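Local coordinates for UL18 protein (Human herpesvirus 5, PDB 3D2U) that mimics a host class I MHC molecule and engages the inhibitory leukocyte receptor LILRB1, helping to protect infected cells from natural killer cells, at residues A[108-113]-A[129-134]; A[3-8]-A[29-34]; A[82-87]-A[94-99]. The protein carries 4 engineered substitutions. All blocks are in the same frame, centred on the assembly; numbering follows the deposited sequence.

Contact 1. Residues A[108-113]-A[129-134]; sequences GSFVAG and DNLTLW. With NAG (2-acetamido-2-deoxy-beta-D-glucopyranose), chain N.
L131 spreads its two methyl groups between F110 and G113. CD1 of L131 meets CZ, the far end of the F110 ring, at 4.0 Å, the two side chains reaching toward each other from opposite directions; the methyl lies oblique to the ring. The same CD1 packs on CA of G113 at 3.9 Å, while CD2 of L131 rests 3.7 Å from the G113 carbonyl O. G113 has no side chain, and both methyls of L131 lie directly on its backbone. F110 extends toward the loop because its CG is anti to the backbone N (chi1 -179°). One face of its ring has the backbone N of A112 3.8 Å above the plane, offset toward the rim. Further out, helix 161-171 covers both partners, with K171 on F110 and L170 on L131. V111 and A112 both pair through their backbones with N103, forming a classic beta bulge, on the strand that also runs past a glycan beside A112 and G113. The contact joins a sheet strand to the loop after strand 122-127, beneath a helix, toward the edge of the MHC class I alpha1-alpha2 platform.

Contact 2. Residues A[3-8]-A[29-34]; sequences LRYGYT and HFFTYH
Y5 faces two neighbouring phenylalanines of segment 29-34, and its ring meets each differently. F31 comes to the rim of the tyrosine: its CD2 lies near the plane of the Y5 ring, 4.0 Å from CE1 of Y5, and the two side chains run at a slant to one another. F30 instead crosses Y5 at about a right angle, placing its CZ 3.7 Å from OH of Y5, oblique to the tyrosine ring. L3 also crosses F30 at roughly a right angle, its CD1 at the ring edge and 3.7 Å from CZ of F30. The outer end of F30 thus touches both L3 and Y5. F30 gets there with CG between its own backbone N and carbonyl carbon (chi1 70°), whereas F31 carries CG anti to the backbone N (chi1 173°). F30 and F31 share one bulge position opposite G23 of strand 17-25, a classic beta bulge, and both rings reach Y5 across that strand.

The two strand segments run in the same general direction, 27° apart, with axes 9.0 Å from each other at closest approach; strand 17-25 separates them in the sheet, so side chains alone make the contact. The Y5 hydroxyl hydrogen-bonds to the backbone of the bound peptide, and Y5, Y7 and F31 pack on its apolar side chains. Y181 of helix 173-184 covers L3, Y5 and F30. Such an aromatic cluster on the sheet floor, closed by a helix and touching the peptide, belongs to one end of an MHC class I peptide groove.

Contact 3. Residues A[82-87]-A[94-99]; sequences LELEIA and SVLTWT
Backbones of helix segment 82-87 and segment 94-99 come nearest at E85 and S94, whose CA atoms are 6.5 Å apart. L84 and L96 carry the apolar half of the contact, crossing at about a right angle. CD1 of L84 lies 4.0 Å from CD1 of L96 and 4.2 Å from its CD2, so one methyl of the helix residue sits against both branches of the strand leucine. L96 rises toward the helix with CG anti to its backbone N (chi1 177°). At the other end the E85 chain bends at chi2 (44°), bringing OE1 of E85 to 3.6 Å from CB of S94. That approach is to the serine's carbon; its hydroxyl OG is hydrogen-bonded to the backbone O of F11. Both leucines also pack on apolar side chains of the bound peptide, placing them in the groove. Around the pair, W119 of strand 110-119 touches L84, E85, S94 and L96, while L81, earlier in helix 62-88, packs on L96 and F11 of strand 2-11 on E85.

All three contacts belong to the alpha1-alpha2 platform and reach its single sheet. Contacts 2 and 3 are buried and each contribute side chains that pack on the bound peptide, whereas contact 1 is partly buried and lies near the sheet's margin beside a glycan. Contact 2 joins two strands that have a third between them and is chiefly aromatic; contact 3 sets helix on strand through leucines; contact 1 ties a loop to a strand through one leucine. Contacts 2 and 3 touch directly, since strands 2-11 and 95-104 are neighbours: T99 OG1 bonds to Y5 O at 2.6 Å. Contact 1 touches neither, though its strand 110-119 lies next to 95-104.

Contact 1. Residues A[108-113]-A[129-134]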
# COMPACT_ATOMS: atom_id res chain seq x y z
N GLY A 108 -10.49 12.14 28.82
CA GLY A 108 -11.24 10.90 28.90
C GLY A 108 -12.72 10.79 28.57
O GLY A 108 -13.27 9.69 28.64
N SER A 109 -13.38 11.88 28.20
CA SER A 109 -14.81 11.84 27.90
C SER A 109 -15.18 11.33 26.50
O SER A 109 -14.58 11.72 25.50
CB SER A 109 -15.41 13.23 28.10
OG SER A 109 -14.73 14.18 27.31
N PHE A 110 -16.21 10.48 26.43
CA PHE A 110 -16.67 9.89 25.18
C PHE A 110 -17.10 10.89 24.11
O PHE A 110 -18.05 11.65 24.31
CB PHE A 110 -17.85 8.94 25.45
CG PHE A 110 -18.38 8.26 24.22
CD1 PHE A 110 -17.86 7.03 23.80
CD2 PHE A 110 -19.41 8.84 23.47
CE1 PHE A 110 -18.34 6.40 22.65
CE2 PHE A 110 -19.90 8.21 22.32
CZ PHE A 110 -19.36 7.00 21.91
N VAL A 111 -16.42 10.88 22.96
CA VAL A 111 -16.77 11.76 21.85
C VAL A 111 -17.50 10.96 20.77
O VAL A 111 -18.54 11.40 20.27
CB VAL A 111 -15.52 12.40 21.18
CG1 VAL A 111 -15.88 12.92 19.80
CG2 VAL A 111 -15.00 13.55 22.04
N ALA A 112 -16.98 9.79 20.43
CA ALA A 112 -17.60 8.97 19.39
C ALA A 112 -17.31 7.47 19.45
O ALA A 112 -16.32 7.03 20.04
CB ALA A 112 -17.21 9.52 18.03
N GLY A 113 -18.20 6.68 18.84
CA GLY A 113 -18.07 5.23 18.83
C GLY A 113 -18.35 4.55 17.49
O GLY A 113 -18.99 5.12 16.60
N ASP A 129 -22.83 6.56 15.00
CA ASP A 129 -23.57 7.67 15.59
C ASP A 129 -24.28 7.32 16.90
O ASP A 129 -23.63 6.78 17.79
CB ASP A 129 -24.58 8.21 14.60
CG ASP A 129 -23.96 8.29 13.24
OD1 ASP A 129 -22.72 8.36 13.14
OD2 ASP A 129 -24.70 8.27 12.24
N ASN A 130 -25.50 7.60 17.03
CA ASN A 130 -26.12 7.25 18.32
C ASN A 130 -25.86 5.80 18.82
O ASN A 130 -26.12 5.49 19.99
CB ASN A 130 -27.61 7.53 18.21
CG ASN A 130 -28.26 6.90 17.01
OD1 ASN A 130 -29.32 6.27 17.15
ND2 ASN A 130 -27.66 7.05 15.83
N LEU A 131 -25.33 4.93 17.97
CA LEU A 131 -25.05 3.54 18.33
C LEU A 131 -26.31 2.78 18.76
O LEU A 131 -26.30 2.00 19.72
CB LEU A 131 -23.95 3.51 19.40
CG LEU A 131 -22.65 4.21 18.94
CD1 LEU A 131 -21.62 4.29 20.06
CD2 LEU A 131 -22.07 3.45 17.74
N THR A 132 -27.38 2.99 18.01
CA THR A 132 -28.65 2.32 18.27
C THR A 132 -29.16 1.55 17.03
O THR A 132 -29.79 0.50 17.18
CB THR A 132 -29.75 3.34 18.73
OG1 THR A 132 -30.17 4.13 17.61
CG2 THR A 132 -29.18 4.28 19.80
N LEU A 133 -28.83 2.04 15.82
CA LEU A 133 -29.29 1.44 14.56
C LEU A 133 -28.21 0.78 13.65
O LEU A 133 -27.41 1.49 13.03
CB LEU A 133 -30.07 2.50 13.74
CG LEU A 133 -29.61 3.22 12.45
CD1 LEU A 133 -30.56 2.84 11.30
CD2 LEU A 133 -29.63 4.75 12.60
N TRP A 134 -28.21 -0.55 13.54
CA TRP A 134 -27.23 -1.23 12.67
C TRP A 134 -27.58 -1.08 11.19
O TRP A 134 -28.74 -1.15 10.81
CB TRP A 134 -27.13 -2.74 12.94
CG TRP A 134 -26.50 -3.14 14.25
CD1 TRP A 134 -27.13 -3.26 15.45
CD2 TRP A 134 -25.13 -3.49 14.48
NE1 TRP A 134 -26.24 -3.67 16.41
CE2 TRP A 134 -25.01 -3.81 15.85
CE3 TRP A 134 -23.99 -3.56 13.66
CZ2 TRP A 134 -23.79 -4.19 16.43
CZ3 TRP A 134 -22.77 -3.94 14.24
CH2 TRP A 134 -22.68 -4.25 15.61
C1 NAG N . -12.48 7.49 15.93
C2 NAG N . -13.51 7.96 14.94
C3 NAG N . -12.81 7.78 13.64
C4 NAG N . -11.61 8.69 13.57
C5 NAG N . -10.67 8.51 14.77
C6 NAG N . -9.60 9.59 14.90
C7 NAG N . -15.43 7.02 16.05
C8 NAG N . -15.26 5.76 16.89
N2 NAG N . -14.69 7.12 14.96
O1 NAG N . -13.05 7.28 17.17
O3 NAG N . -13.67 8.01 12.54
O4 NAG N . -10.94 8.26 12.42
O5 NAG N . -11.42 8.46 16.01
O6 NAG N . -8.38 9.16 14.31
O7 NAG N . -16.21 7.89 16.40

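Contact 2. Residues A[3-8]-A[29-34]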
# COMPACT_ATOMS: atom_id res chain seq x y z
N LEU A 3 -9.12 4.24 21.28
CA LEU A 3 -8.85 2.88 21.69
C LEU A 3 -9.59 2.02 20.67
O LEU A 3 -10.82 2.06 20.58
CB LEU A 3 -9.38 2.64 23.11
CG LEU A 3 -9.15 1.26 23.72
CD1 LEU A 3 -7.71 0.81 23.51
CD2 LEU A 3 -9.50 1.29 25.20
N ARG A 4 -8.83 1.26 19.88
CA ARG A 4 -9.40 0.42 18.84
C ARG A 4 -9.01 -1.04 18.98
O ARG A 4 -7.87 -1.34 19.33
CB ARG A 4 -8.95 0.93 17.45
CG ARG A 4 -9.33 0.03 16.28
CD ARG A 4 -9.18 0.70 14.89
NE ARG A 4 -7.82 0.68 14.32
CZ ARG A 4 -6.86 1.57 14.59
NH1 ARG A 4 -7.08 2.57 15.43
NH2 ARG A 4 -5.68 1.48 13.99
N TYR A 5 -9.95 -1.93 18.71
CA TYR A 5 -9.67 -3.36 18.76
C TYR A 5 -9.99 -3.98 17.40
O TYR A 5 -11.04 -3.73 16.82
CB TYR A 5 -10.48 -4.04 19.86
CG TYR A 5 -9.86 -3.88 21.23
CD1 TYR A 5 -8.92 -4.80 21.70
CD2 TYR A 5 -10.18 -2.80 22.05
CE1 TYR A 5 -8.31 -4.64 22.94
CE2 TYR A 5 -9.59 -2.64 23.30
CZ TYR A 5 -8.65 -3.56 23.73
OH TYR A 5 -8.06 -3.39 24.96
N GLY A 6 -9.06 -4.76 16.88
CA GLY A 6 -9.27 -5.39 15.59
C GLY A 6 -9.31 -6.89 15.76
O GLY A 6 -8.41 -7.48 16.37
N TYR A 7 -10.35 -7.52 15.21
CA TYR A 7 -10.49 -8.97 15.30
C TYR A 7 -10.46 -9.62 13.92
O TYR A 7 -11.27 -9.28 13.05
CB TYR A 7 -11.80 -9.37 15.98
CG TYR A 7 -12.09 -8.74 17.32
CD1 TYR A 7 -12.39 -7.37 17.42
CD2 TYR A 7 -12.16 -9.52 18.48
CE1 TYR A 7 -12.76 -6.80 18.65
CE2 TYR A 7 -12.53 -8.96 19.71
CZ TYR A 7 -12.83 -7.60 19.79
OH TYR A 7 -13.22 -7.05 20.99
N THR A 8 -9.54 -10.55 13.73
CA THR A 8 -9.45 -11.26 12.46
C THR A 8 -9.66 -12.74 12.74
O THR A 8 -8.81 -13.40 13.36
CB THR A 8 -8.08 -11.07 11.78
OG1 THR A 8 -7.85 -9.68 11.54
CG2 THR A 8 -8.06 -11.81 10.46
N HIS A 29 0.13 -0.20 18.71
CA HIS A 29 -0.34 -1.57 18.94
C HIS A 29 0.24 -2.02 20.28
O HIS A 29 1.45 -2.26 20.39
CB HIS A 29 0.12 -2.48 17.78
CG HIS A 29 0.04 -3.95 18.08
ND1 HIS A 29 -0.97 -4.52 18.83
CD2 HIS A 29 0.85 -4.97 17.71
CE1 HIS A 29 -0.77 -5.82 18.91
NE2 HIS A 29 0.32 -6.12 18.23
N PHE A 30 -0.63 -2.13 21.28
CA PHE A 30 -0.20 -2.51 22.63
C PHE A 30 -0.66 -3.87 23.13
O PHE A 30 -0.10 -4.40 24.09
CB PHE A 30 -0.68 -1.46 23.63
CG PHE A 30 -2.17 -1.45 23.86
CD1 PHE A 30 -3.03 -0.76 23.00
CD2 PHE A 30 -2.72 -2.14 24.93
CE1 PHE A 30 -4.40 -0.75 23.21
CE2 PHE A 30 -4.10 -2.14 25.16
CZ PHE A 30 -4.94 -1.45 24.30
N PHE A 31 -1.68 -4.45 22.50
CA PHE A 31 -2.22 -5.72 22.95
C PHE A 31 -2.57 -6.71 21.84
O PHE A 31 -3.05 -6.33 20.77
CB PHE A 31 -3.48 -5.46 23.79
CG PHE A 31 -4.21 -6.71 24.17
CD1 PHE A 31 -3.84 -7.43 25.31
CD2 PHE A 31 -5.24 -7.19 23.37
CE1 PHE A 31 -4.50 -8.61 25.65
CE2 PHE A 31 -5.90 -8.38 23.70
CZ PHE A 31 -5.53 -9.09 24.84
N THR A 32 -2.34 -8.00 22.11
CA THR A 32 -2.66 -9.05 21.16
C THR A 32 -3.19 -10.28 21.87
O THR A 32 -2.67 -10.68 22.91
CB THR A 32 -1.44 -9.48 20.30
OG1 THR A 32 -1.18 -8.48 19.31
CG2 THR A 32 -1.71 -10.82 19.60
N TYR A 33 -4.24 -10.86 21.30
CA TYR A 33 -4.81 -12.11 21.79
C TYR A 33 -4.84 -12.99 20.55
O TYR A 33 -5.37 -12.60 19.51
CB TYR A 33 -6.24 -11.96 22.31
CG TYR A 33 -6.87 -13.32 22.53
CD1 TYR A 33 -6.55 -14.10 23.65
CD2 TYR A 33 -7.75 -13.87 21.59
CE1 TYR A 33 -7.08 -15.38 23.82
CE2 TYR A 33 -8.28 -15.14 21.75
CZ TYR A 33 -7.94 -15.89 22.87
OH TYR A 33 -8.47 -17.15 23.04
N HIS A 34 -4.26 -14.18 20.68
CA HIS A 34 -4.19 -15.13 19.58
C HIS A 34 -4.58 -16.53 20.06
O HIS A 34 -4.34 -16.88 21.22
CB HIS A 34 -2.77 -15.13 19.02
CG HIS A 34 -2.53 -16.12 17.92
ND1 HIS A 34 -2.95 -15.92 16.63
CD2 HIS A 34 -1.89 -17.31 17.93
CE1 HIS A 34 -2.57 -16.95 15.88
NE2 HIS A 34 -1.93 -17.81 16.65

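Contact 3. Residues A[82-87]-A[94-99]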
# COMPACT_ATOMS: atom_id res chain seq x y z
N LEU A 82 -18.19 -20.81 11.25
CA LEU A 82 -18.83 -21.97 10.64
C LEU A 82 -20.16 -21.57 10.02
O LEU A 82 -20.52 -22.03 8.93
CB LEU A 82 -19.09 -23.04 11.69
CG LEU A 82 -19.98 -24.20 11.23
CD1 LEU A 82 -19.18 -25.12 10.33
CD2 LEU A 82 -20.51 -24.96 12.43
N GLU A 83 -20.88 -20.70 10.71
CA GLU A 83 -22.18 -20.27 10.24
C GLU A 83 -22.14 -19.35 9.01
O GLU A 83 -22.98 -19.49 8.12
CB GLU A 83 -22.95 -19.67 11.41
N LEU A 84 -21.16 -18.45 8.92
CA LEU A 84 -21.09 -17.58 7.75
C LEU A 84 -20.55 -18.35 6.55
O LEU A 84 -20.96 -18.12 5.42
CB LEU A 84 -20.21 -16.36 8.03
CG LEU A 84 -20.85 -15.45 9.07
CD1 LEU A 84 -19.91 -14.31 9.42
CD2 LEU A 84 -22.17 -14.91 8.53
N GLU A 85 -19.62 -19.27 6.80
CA GLU A 85 -19.06 -20.06 5.71
C GLU A 85 -20.18 -20.89 5.08
O GLU A 85 -20.28 -20.98 3.85
CB GLU A 85 -17.93 -20.95 6.23
CG GLU A 85 -17.43 -22.05 5.28
CD GLU A 85 -17.25 -21.59 3.84
OE1 GLU A 85 -16.85 -20.43 3.61
OE2 GLU A 85 -17.49 -22.40 2.93
N ILE A 86 -21.03 -21.48 5.91
CA ILE A 86 -22.14 -22.30 5.45
C ILE A 86 -23.17 -21.46 4.69
O ILE A 86 -23.57 -21.81 3.59
CB ILE A 86 -22.85 -23.03 6.64
CG1 ILE A 86 -21.93 -24.14 7.18
CG2 ILE A 86 -24.19 -23.61 6.19
CD1 ILE A 86 -22.46 -24.81 8.44
N ALA A 87 -23.59 -20.36 5.28
CA ALA A 87 -24.59 -19.50 4.67
C ALA A 87 -24.10 -18.64 3.51
O ALA A 87 -24.78 -18.52 2.49
CB ALA A 87 -25.21 -18.61 5.74
N SER A 94 -12.49 -16.91 3.39
CA SER A 94 -13.52 -16.99 4.40
C SER A 94 -12.97 -16.43 5.71
O SER A 94 -12.56 -17.19 6.59
CB SER A 94 -13.95 -18.46 4.57
OG SER A 94 -12.83 -19.32 4.69
N VAL A 95 -12.94 -15.10 5.81
CA VAL A 95 -12.45 -14.38 7.01
C VAL A 95 -13.46 -13.39 7.51
O VAL A 95 -14.06 -12.65 6.71
CB VAL A 95 -11.24 -13.44 6.75
CG1 VAL A 95 -9.97 -14.03 7.28
CG2 VAL A 95 -11.15 -13.05 5.29
N LEU A 96 -13.65 -13.33 8.82
CA LEU A 96 -14.54 -12.33 9.39
C LEU A 96 -13.60 -11.37 10.09
O LEU A 96 -12.75 -11.78 10.88
CB LEU A 96 -15.52 -12.94 10.39
CG LEU A 96 -16.45 -11.95 11.11
CD1 LEU A 96 -17.41 -11.30 10.12
CD2 LEU A 96 -17.23 -12.69 12.20
N THR A 97 -13.71 -10.09 9.77
CA THR A 97 -12.89 -9.05 10.37
C THR A 97 -13.84 -8.08 11.01
O THR A 97 -14.71 -7.54 10.33
CB THR A 97 -12.09 -8.26 9.33
OG1 THR A 97 -12.99 -7.81 8.29
CG2 THR A 97 -10.98 -9.11 8.74
N TRP A 98 -13.71 -7.85 12.31
CA TRP A 98 -14.59 -6.91 12.97
C TRP A 98 -13.79 -6.02 13.91
O TRP A 98 -12.67 -6.36 14.31
CB TRP A 98 -15.76 -7.61 13.67
CG TRP A 98 -15.47 -8.42 14.90
CD1 TRP A 98 -15.73 -8.06 16.19
CD2 TRP A 98 -14.98 -9.77 14.95
NE1 TRP A 98 -15.43 -9.10 17.04
CE2 TRP A 98 -14.98 -10.16 16.31
CE3 TRP A 98 -14.54 -10.68 13.98
CZ2 TRP A 98 -14.56 -11.43 16.72
CZ3 TRP A 98 -14.12 -11.95 14.39
CH2 TRP A 98 -14.14 -12.31 15.75
N THR A 99 -14.36 -4.87 14.24
CA THR A 99 -13.64 -3.92 15.06
C THR A 99 -14.54 -2.97 15.83
O THR A 99 -15.69 -2.74 15.45
CB THR A 99 -12.74 -3.08 14.14
OG1 THR A 99 -11.95 -2.18 14.91
CG2 THR A 99 -13.59 -2.29 13.13